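Local coordinates for Zn-dependent hydrolase of metallo-beta-lactamase superfamily TM0207 (Thermotoga maritima, PDB 1VJN), which probably acts as a zinc-dependent hydrolase of the metallo-beta-lactamase superfamily, at residues N47-V52 against L67-F72; C119-L124 against D140-P145; I169-Y174 against R212-M217. All blocks are in the same frame, centred on the assembly; numbering follows the deposited sequence.

Overall arrangement
From the N terminus the chain first lays down strands 13-19, 22-27 and 30-34 of the six-stranded mixed sheet. Contact 1 then closes a loop of 14 residues, pairing the approach to strand 52-54 with the approach to strand 73-75. Contact 2 follows in the eight-stranded sheet, closing a beta-alpha-beta unit around helix 130-136. Contact 3, again in series, closes the longest excursion, 37 residues, and brings strand 213-216 beside strand 168-172. None of the three nests or crosses. The centres of contacts 2 and 3 are 9 Å apart, and they touch where strands 141-145 and 168-172 pair; contact 1 lies about 21 and 25 Å from their centres.

Contact 1. Residues N47-V52 against L67-F72; sequences NVTADV and LVKGNF
The K69 side chain crosses T49 and ends at N47, meeting a different atom at each step. Its CB lies 3.7 Å from T49 OG1 and also touches V48 O. CG stands anti to the carbonyl carbon (chi1 -66°), and from there the chain is extended, crossing the T49 side chain at about a right angle on its way to N47. CE then passes N47 OD1, and NZ ends 3.5 Å from that same OD1, a weak hydrogen bond at the exposed end of the contact. The N47 CB points away from the other segment, but its amide oxygen swings back to meet the lysine. Behind this side chain the backbones form a single beta bridge between T49 and K69. K69 N donates to V48 O (2.9 Å), and A50 N donates to K69 O (2.7 Å), a nearly straight N-H...O at 172°. The bridge joins two loops of the metallo-hydrolase/oxidoreductase fold just before they enter the parallel neighbours 52-54 and 73-75, the latter an outermost strand of the six-stranded sheet. On the inner side the A50 methyl meets V68 CG1 at 3.6 Å, and A50 also packs on V33 of strand 30-34. F72 reaches the same alanine differently: its CB is 3.4 Å from A50 O, which lies at the edge of the ring, near its plane. F72 CA approaches D51 O at 3.2 Å in a CA-H...O contact. T49 CG2 rests on G70 CA. D51 CB points away from segment 67-72, and its OD2 accepts a hydrogen bond from T31 N of strand 30-34.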
loop_
_atom_site.group_PDB
_atom_site.type_symbol
_atom_site.label_atom_id
_atom_site.label_comp_id
_atom_site.label_asym_id
_atom_site.label_seq_id
_atom_site.Cartn_x
_atom_site.Cartn_y
_atom_site.Cartn_z
ATOM N N ASN A 47 -16.146 6.737 0.073
ATOM C CA ASN A 47 -16.935 7.687 0.845
ATOM C C ASN A 47 -16.307 7.796 2.229
ATOM O O ASN A 47 -16.726 7.094 3.161
ATOM C CB ASN A 47 -18.385 7.194 0.927
ATOM C CG ASN A 47 -19.407 8.329 0.900
ATOM O OD1 ASN A 47 -19.065 9.501 1.066
ATOM N ND2 ASN A 47 -20.674 7.973 0.683
ATOM N N VAL A 48 -15.289 8.650 2.367
ATOM C CA VAL A 48 -14.456 8.666 3.591
ATOM C C VAL A 48 -13.872 10.053 3.932
ATOM O O VAL A 48 -13.553 10.819 3.021
ATOM C CB VAL A 48 -13.357 7.564 3.465
ATOM C CG1 VAL A 48 -12.009 7.981 4.082
ATOM C CG2 VAL A 48 -13.869 6.236 4.070
ATOM N N THR A 49 -13.751 10.338 5.244
ATOM C CA THR A 49 -13.199 11.590 5.790
ATOM C C THR A 49 -11.706 11.488 6.202
ATOM O O THR A 49 -11.352 10.848 7.192
ATOM C CB THR A 49 -14.011 12.060 7.018
ATOM O OG1 THR A 49 -15.282 12.577 6.610
ATOM C CG2 THR A 49 -13.362 13.269 7.687
ATOM N N ALA A 50 -10.832 12.180 5.485
ATOM C CA ALA A 50 -9.427 11.967 5.649
ATOM C C ALA A 50 -8.722 13.141 6.328
ATOM O O ALA A 50 -9.095 14.283 6.131
ATOM C CB ALA A 50 -8.830 11.706 4.277
ATOM N N ASP A 51 -7.652 12.820 7.070
ATOM C CA ASP A 51 -6.644 13.765 7.583
ATOM C C ASP A 51 -5.458 13.935 6.622
ATOM O O ASP A 51 -4.843 15.000 6.518
ATOM C CB ASP A 51 -6.121 13.225 8.909
ATOM C CG ASP A 51 -7.242 13.035 9.915
ATOM O OD1 ASP A 51 -7.809 14.061 10.311
ATOM O OD2 ASP A 51 -7.665 11.924 10.308
ATOM N N VAL A 52 -5.108 12.840 5.995
ATOM C CA VAL A 52 -4.047 12.815 5.016
ATOM C C VAL A 52 -4.495 12.067 3.761
ATOM O O VAL A 52 -5.207 11.031 3.815
ATOM C CB VAL A 52 -2.760 12.161 5.575
ATOM C CG1 VAL A 52 -1.585 12.204 4.507
ATOM C CG2 VAL A 52 -2.382 12.811 6.862
ATOM N N LEU A 67 -12.952 14.291 -4.354
ATOM C CA LEU A 67 -14.145 13.714 -3.733
ATOM C C LEU A 67 -13.924 13.046 -2.350
ATOM O O LEU A 67 -14.864 12.476 -1.789
ATOM C CB LEU A 67 -14.758 12.692 -4.681
ATOM C CG LEU A 67 -15.338 13.240 -5.989
ATOM C CD1 LEU A 67 -15.798 12.061 -6.845
ATOM C CD2 LEU A 67 -16.502 14.239 -5.770
ATOM N N VAL A 68 -12.701 13.101 -1.814
ATOM C CA VAL A 68 -12.416 12.629 -0.454
ATOM C C VAL A 68 -12.880 13.734 0.478
ATOM O O VAL A 68 -12.758 14.885 0.142
ATOM C CB VAL A 68 -10.894 12.369 -0.234
ATOM C CG1 VAL A 68 -10.597 11.931 1.200
ATOM C CG2 VAL A 68 -10.371 11.317 -1.197
ATOM N N LYS A 69 -13.390 13.405 1.647
ATOM C CA LYS A 69 -13.864 14.458 2.549
ATOM C C LYS A 69 -12.837 14.742 3.624
ATOM O O LYS A 69 -11.898 13.983 3.817
ATOM C CB LYS A 69 -15.189 14.060 3.195
ATOM C CG LYS A 69 -16.348 13.943 2.230
ATOM C CD LYS A 69 -17.464 13.042 2.813
ATOM C CE LYS A 69 -18.772 13.191 2.021
ATOM N NZ LYS A 69 -19.954 12.457 2.614
ATOM N N GLY A 70 -13.064 15.810 4.363
ATOM C CA GLY A 70 -12.191 16.229 5.419
ATOM C C GLY A 70 -11.278 17.336 4.907
ATOM O O GLY A 70 -11.227 17.646 3.708
ATOM N N ASN A 71 -10.532 17.904 5.837
ATOM C CA ASN A 71 -9.619 19.006 5.575
ATOM C C ASN A 71 -8.234 18.411 5.628
ATOM O O ASN A 71 -7.506 18.573 6.597
ATOM C CB ASN A 71 -9.820 20.048 6.650
ATOM C CG ASN A 71 -11.207 20.628 6.621
ATOM O OD1 ASN A 71 -11.756 20.809 5.559
ATOM N ND2 ASN A 71 -11.772 20.936 7.782
ATOM N N PHE A 72 -7.861 17.706 4.576
ATOM C CA PHE A 72 -6.662 16.881 4.628
ATOM C C PHE A 72 -5.415 17.565 4.106
ATOM O O PHE A 72 -5.471 18.565 3.416
ATOM C CB PHE A 72 -6.888 15.558 3.893
ATOM C CG PHE A 72 -7.555 15.709 2.560
ATOM C CD1 PHE A 72 -6.830 16.080 1.444
ATOM C CD2 PHE A 72 -8.905 15.483 2.424
ATOM C CE1 PHE A 72 -7.467 16.229 0.207
ATOM C CE2 PHE A 72 -9.543 15.644 1.206
ATOM C CZ PHE A 72 -8.828 15.980 0.095
#

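Contact 2. Residues C119-L124 against D140-P145; sequences CHLGDL and DVLLVP
C119 and H120 pair in parallel register with L142 and L143, and three hydrogen bonds alternate between the two backbones. C119 N donates to V141 O and L143 N to C119 O, both at 2.8 Å, while L121 N to L143 O is longer at 3.1 Å, just where segment 119-124 leaves the strand. On one face of the sheet L142 CD1 is the meeting point: it touches C119 CB at 3.7 Å and L121 CD1 at 3.5 Å, the two leucine side chains crossing obliquely. L121 CD1 also touches V144 CG2, the side chains lying side by side; its CB rests near P145 CD. On the other face L143 sends CD1 to H120 CD2 (3.8 Å), meeting the imidazole obliquely as the side chains cross at about a right angle. With CG anti to its backbone N (chi1 -173°), H120 lies with ND1 near the turn that follows, where it accepts a bond from G122 N (3.1 Å) tilted 31° out of the ring plane. NE2 is bonded to A21 O, so both ring nitrogens of this buried histidine are engaged and its rotation is fixed. Past the strand, P145 CG sits 3.7 Å from G122 O and packs against L124 CB. D123, in the same turn, and H173 hold positions consistent with metal ligands of the superfamily. The two strands are the parallel pair of a beta-alpha-beta unit close to the centre of the molecule, whose crossover runs through helix 130-136. Helix 154-163 packs over the L121, L142 and V144 face through V160, A161 and A157, and V108 of strand 105-113 adjoins C119 and L121; beyond strand 141-145 comes strand 168-172, whose I170 touches L143.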
loop_
_atom_site.group_PDB
_atom_site.type_symbol
_atom_site.label_atom_id
_atom_site.label_comp_id
_atom_site.label_asym_id
_atom_site.label_seq_id
_atom_site.Cartn_x
_atom_site.Cartn_y
_atom_site.Cartn_z
ATOM N N CYS A 119 3.489 0.140 4.803
ATOM C CA CYS A 119 4.114 0.590 3.545
ATOM C C CYS A 119 3.245 0.365 2.316
ATOM O O CYS A 119 2.900 -0.749 1.971
ATOM C CB CYS A 119 5.470 -0.117 3.312
ATOM S SG CYS A 119 6.420 0.497 1.899
ATOM N N HIS A 120 2.998 1.442 1.588
ATOM C CA HIS A 120 2.308 1.363 0.319
ATOM C C HIS A 120 3.342 1.562 -0.763
ATOM O O HIS A 120 3.920 2.647 -0.924
ATOM C CB HIS A 120 1.281 2.477 0.248
ATOM C CG HIS A 120 0.378 2.424 -0.939
ATOM N ND1 HIS A 120 0.805 2.713 -2.219
ATOM C CD2 HIS A 120 -0.958 2.226 -1.018
ATOM C CE1 HIS A 120 -0.228 2.628 -3.040
ATOM N NE2 HIS A 120 -1.317 2.374 -2.330
ATOM N N LEU A 121 3.533 0.546 -1.577
ATOM C CA LEU A 121 4.603 0.611 -2.553
ATOM C C LEU A 121 4.291 1.321 -3.880
ATOM O O LEU A 121 5.183 1.472 -4.711
ATOM C CB LEU A 121 5.139 -0.782 -2.787
ATOM C CG LEU A 121 6.045 -1.378 -1.671
ATOM C CD1 LEU A 121 6.319 -2.840 -1.997
ATOM C CD2 LEU A 121 7.372 -0.615 -1.450
ATOM N N GLY A 122 3.056 1.755 -4.082
ATOM C CA GLY A 122 2.669 2.467 -5.288
ATOM C C GLY A 122 2.667 1.475 -6.460
ATOM O O GLY A 122 2.219 0.358 -6.326
ATOM N N ASP A 123 3.201 1.912 -7.600
ATOM C CA ASP A 123 3.315 1.121 -8.817
ATOM C C ASP A 123 4.765 0.705 -9.022
ATOM O O ASP A 123 5.295 0.748 -10.110
ATOM C CB ASP A 123 2.835 1.997 -9.953
ATOM C CG ASP A 123 1.352 2.332 -9.814
ATOM O OD1 ASP A 123 0.564 1.409 -9.554
ATOM O OD2 ASP A 123 0.881 3.466 -9.902
ATOM N N LEU A 124 5.387 0.227 -7.962
ATOM C CA LEU A 124 6.803 -0.093 -7.941
ATOM C C LEU A 124 7.109 -0.993 -9.090
ATOM O O LEU A 124 6.444 -2.030 -9.246
ATOM C CB LEU A 124 7.176 -0.782 -6.649
ATOM C CG LEU A 124 8.659 -1.181 -6.504
ATOM C CD1 LEU A 124 9.550 0.033 -6.409
ATOM C CD2 LEU A 124 8.805 -2.002 -5.277
ATOM N N ASP A 140 5.833 -3.732 8.876
ATOM C CA ASP A 140 4.851 -4.649 9.456
ATOM C C ASP A 140 3.733 -5.051 8.500
ATOM O O ASP A 140 3.359 -6.220 8.419
ATOM C CB ASP A 140 4.251 -3.997 10.696
ATOM C CG ASP A 140 5.310 -3.693 11.736
ATOM O OD1 ASP A 140 6.113 -4.604 12.022
ATOM O OD2 ASP A 140 5.449 -2.572 12.277
ATOM N N VAL A 141 3.176 -4.076 7.805
ATOM C CA VAL A 141 2.131 -4.310 6.823
ATOM C C VAL A 141 2.579 -3.740 5.491
ATOM O O VAL A 141 2.795 -2.522 5.371
ATOM C CB VAL A 141 0.773 -3.644 7.220
ATOM C CG1 VAL A 141 -0.322 -4.016 6.227
ATOM C CG2 VAL A 141 0.353 -4.031 8.574
ATOM N N LEU A 142 2.734 -4.614 4.503
ATOM C CA LEU A 142 3.163 -4.242 3.171
ATOM C C LEU A 142 2.025 -4.344 2.122
ATOM O O LEU A 142 1.415 -5.389 1.959
ATOM C CB LEU A 142 4.354 -5.123 2.748
ATOM C CG LEU A 142 5.002 -4.756 1.425
ATOM C CD1 LEU A 142 5.550 -3.322 1.427
ATOM C CD2 LEU A 142 6.095 -5.770 1.193
ATOM N N LEU A 143 1.794 -3.252 1.406
ATOM C CA LEU A 143 0.862 -3.205 0.283
ATOM C C LEU A 143 1.708 -3.240 -0.979
ATOM O O LEU A 143 2.480 -2.300 -1.240
ATOM C CB LEU A 143 0.026 -1.944 0.347
ATOM C CG LEU A 143 -0.604 -1.668 1.736
ATOM C CD1 LEU A 143 -1.359 -0.327 1.705
ATOM C CD2 LEU A 143 -1.500 -2.734 2.170
ATOM N N VAL A 144 1.596 -4.330 -1.750
ATOM C CA VAL A 144 2.620 -4.610 -2.788
ATOM C C VAL A 144 1.944 -4.997 -4.127
ATOM O O VAL A 144 1.055 -5.819 -4.137
ATOM C CB VAL A 144 3.647 -5.712 -2.283
ATOM C CG1 VAL A 144 2.975 -7.018 -2.062
ATOM C CG2 VAL A 144 4.773 -5.949 -3.277
ATOM N N PRO A 145 2.324 -4.353 -5.242
ATOM C CA PRO A 145 1.809 -4.699 -6.537
ATOM C C PRO A 145 2.420 -6.013 -7.017
ATOM O O PRO A 145 3.568 -6.271 -6.709
ATOM C CB PRO A 145 2.285 -3.530 -7.428
ATOM C CG PRO A 145 3.504 -3.042 -6.797
ATOM C CD PRO A 145 3.300 -3.260 -5.344
#

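Contact 3. Residues I169-Y174 against R212-M217; sequences IIPMHY and RKVVVM
I169 N donates to K213 O and V215 N to I169 O, each 2.9 Å and close to straight. These bonds flank the parallel bridge of I169 with V214, but the short strand axes already diverge by 39°, and further on the strands no longer bond directly. P171 CD instead lies 3.3 Å from V215 O, since proline has no N-H to offer it, and I170 CA makes a CA-H...O contact with that same oxygen. From P171 O onward water bridges the two backbones. One molecule accepts from M217 N, donates to P171 O at 2.9 Å and is also bonded to Y174 OH; a second lies 2.6 Å from Y174 OH and donates to M217 O, also at 2.6 Å. Both waters lie at the edge of the tyrosine ring, in its plane. Y174 CB points toward segment 212-217, and with CG between the backbone N and the carbonyl carbon (chi1 46°) the hydroxyl comes to the two waters. Among the side chains, I169 CD1 lies over one face of the R212 guanidinium, 3.5 Å from NE and offset toward the rim. R212 is bent at CG-CD (chi3 -74°), and its group is fixed by a salt bridge to D162 and a hydrogen bond to A166 O. I170 CG2 meets selenomethionine M217 at CG, 4.0 Å away. This parallel pair belongs to the eight-stranded sheet of the metallo-hydrolase/oxidoreductase fold, and H173, just past strand 168-172, probably corresponds to a metal-binding histidine of the superfamily. Further out, W17 of strand 13-19 packs on both Y174 and M217. Helix 187-190 lies against I169 and P171 through F189 and against V214 and V216 through L190, while strand 168-172 sits between strands 141-145 and 213-216, with the outermost strand 197-198 on the far side of 213-216.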
loop_
_atom_site.group_PDB
_atom_site.type_symbol
_atom_site.label_atom_id
_atom_site.label_comp_id
_atom_site.label_asym_id
_atom_site.label_seq_id
_atom_site.Cartn_x
_atom_site.Cartn_y
_atom_site.Cartn_z
ATOM N N ILE A 169 1.262 -9.128 4.411
ATOM C CA ILE A 169 1.472 -8.741 3.029
ATOM C C ILE A 169 0.138 -8.684 2.258
ATOM O O ILE A 169 -0.571 -9.702 2.164
ATOM C CB ILE A 169 2.402 -9.756 2.333
ATOM C CG1 ILE A 169 3.817 -9.729 2.922
ATOM C CG2 ILE A 169 2.453 -9.428 0.874
ATOM C CD1 ILE A 169 4.673 -10.968 2.587
ATOM N N ILE A 170 -0.194 -7.527 1.680
ATOM C CA ILE A 170 -1.419 -7.414 0.944
ATOM C C ILE A 170 -1.072 -7.109 -0.507
ATOM O O ILE A 170 -0.538 -6.026 -0.797
ATOM C CB ILE A 170 -2.341 -6.328 1.557
ATOM C CG1 ILE A 170 -2.712 -6.658 3.019
ATOM C CG2 ILE A 170 -3.582 -6.120 0.708
ATOM C CD1 ILE A 170 -3.132 -5.474 3.873
ATOM N N PRO A 171 -1.335 -8.061 -1.422
ATOM C CA PRO A 171 -1.065 -7.812 -2.863
ATOM C C PRO A 171 -2.085 -6.828 -3.483
ATOM O O PRO A 171 -3.251 -6.718 -3.028
ATOM C CB PRO A 171 -1.238 -9.196 -3.517
ATOM C CG PRO A 171 -2.209 -9.953 -2.579
ATOM C CD PRO A 171 -1.908 -9.420 -1.176
HETATM N N MSE A 172 -1.672 -6.132 -4.519
HETATM C CA MSE A 172 -2.619 -5.313 -5.264
HETATM C C MSE A 172 -2.141 -5.308 -6.692
HETATM O O MSE A 172 -1.115 -5.918 -6.984
HETATM C CB MSE A 172 -2.691 -3.892 -4.710
HETATM C CG MSE A 172 -1.341 -3.224 -4.610
HETATM SE SE MSE A 172 -1.365 -1.452 -3.660
HETATM C CE MSE A 172 0.557 -1.063 -3.901
ATOM N N HIS A 173 -2.908 -4.653 -7.566
ATOM C CA HIS A 173 -2.495 -4.401 -8.958
ATOM C C HIS A 173 -2.389 -5.740 -9.711
ATOM O O HIS A 173 -1.366 -6.008 -10.323
ATOM C CB HIS A 173 -1.108 -3.702 -9.062
ATOM C CG HIS A 173 -1.110 -2.233 -8.790
ATOM N ND1 HIS A 173 -0.445 -1.674 -7.711
ATOM C CD2 HIS A 173 -1.631 -1.196 -9.485
ATOM C CE1 HIS A 173 -0.585 -0.362 -7.737
ATOM N NE2 HIS A 173 -1.312 -0.047 -8.796
ATOM N N TYR A 174 -3.422 -6.582 -9.625
ATOM C CA TYR A 174 -3.457 -7.870 -10.299
ATOM C C TYR A 174 -4.731 -7.963 -11.144
ATOM O O TYR A 174 -5.518 -7.020 -11.120
ATOM C CB TYR A 174 -3.373 -9.017 -9.266
ATOM C CG TYR A 174 -4.259 -8.885 -8.070
ATOM C CD1 TYR A 174 -5.567 -9.252 -8.142
ATOM C CD2 TYR A 174 -3.759 -8.466 -6.831
ATOM C CE1 TYR A 174 -6.395 -9.152 -7.066
ATOM C CE2 TYR A 174 -4.571 -8.416 -5.725
ATOM C CZ TYR A 174 -5.905 -8.751 -5.860
ATOM O OH TYR A 174 -6.783 -8.681 -4.809
ATOM N N ARG A 212 4.340 -13.793 9.523
ATOM C CA ARG A 212 4.042 -13.503 8.157
ATOM C C ARG A 212 2.708 -14.086 7.763
ATOM O O ARG A 212 2.436 -15.254 8.020
ATOM C CB ARG A 212 5.105 -14.068 7.231
ATOM C CG ARG A 212 4.680 -13.903 5.787
ATOM C CD ARG A 212 5.765 -14.014 4.838
ATOM N NE ARG A 212 6.603 -12.829 4.869
ATOM C CZ ARG A 212 7.701 -12.697 4.138
ATOM N NH1 ARG A 212 8.097 -13.696 3.344
ATOM N NH2 ARG A 212 8.416 -11.585 4.209
ATOM N N LYS A 213 1.894 -13.273 7.097
ATOM C CA LYS A 213 0.634 -13.745 6.536
ATOM C C LYS A 213 0.286 -12.922 5.300
ATOM O O LYS A 213 0.243 -11.693 5.359
ATOM C CB LYS A 213 -0.480 -13.617 7.555
ATOM C CG LYS A 213 -1.728 -14.430 7.226
ATOM C CD LYS A 213 -2.733 -14.388 8.395
ATOM C CE LYS A 213 -3.033 -12.946 8.914
ATOM N NZ LYS A 213 -4.148 -12.860 9.917
ATOM N N VAL A 214 0.059 -13.610 4.193
ATOM C CA VAL A 214 -0.451 -12.981 3.003
ATOM C C VAL A 214 -1.992 -12.863 3.115
ATOM O O VAL A 214 -2.691 -13.845 3.385
ATOM C CB VAL A 214 -0.012 -13.773 1.767
ATOM C CG1 VAL A 214 -0.638 -13.184 0.528
ATOM C CG2 VAL A 214 1.496 -13.769 1.648
ATOM N N VAL A 215 -2.503 -11.646 2.977
ATOM C CA VAL A 215 -3.932 -11.363 3.098
ATOM C C VAL A 215 -4.422 -10.771 1.790
ATOM O O VAL A 215 -3.961 -9.689 1.387
ATOM C CB VAL A 215 -4.236 -10.389 4.235
ATOM C CG1 VAL A 215 -5.740 -9.981 4.230
ATOM C CG2 VAL A 215 -3.867 -11.009 5.559
ATOM N N VAL A 216 -5.363 -11.475 1.165
ATOM C CA VAL A 216 -5.997 -11.080 -0.074
ATOM C C VAL A 216 -7.330 -10.438 0.291
ATOM O O VAL A 216 -8.209 -11.089 0.855
ATOM C CB VAL A 216 -6.272 -12.297 -0.998
ATOM C CG1 VAL A 216 -6.828 -11.842 -2.338
ATOM C CG2 VAL A 216 -5.026 -13.079 -1.225
HETATM N N MSE A 217 -7.462 -9.160 -0.003
HETATM C CA MSE A 217 -8.699 -8.408 0.245
HETATM C C MSE A 217 -9.541 -8.415 -1.015
HETATM O O MSE A 217 -9.072 -8.805 -2.069
HETATM C CB MSE A 217 -8.366 -6.967 0.657
HETATM C CG MSE A 217 -7.319 -6.905 1.748
HETATM SE SE MSE A 217 -7.116 -5.178 2.688
HETATM C CE MSE A 217 -8.954 -4.980 3.444
HETATM O O HOH W 1 -5.550 -8.141 -2.013
HETATM O O HOH W 2 -9.316 -9.212 -4.674
#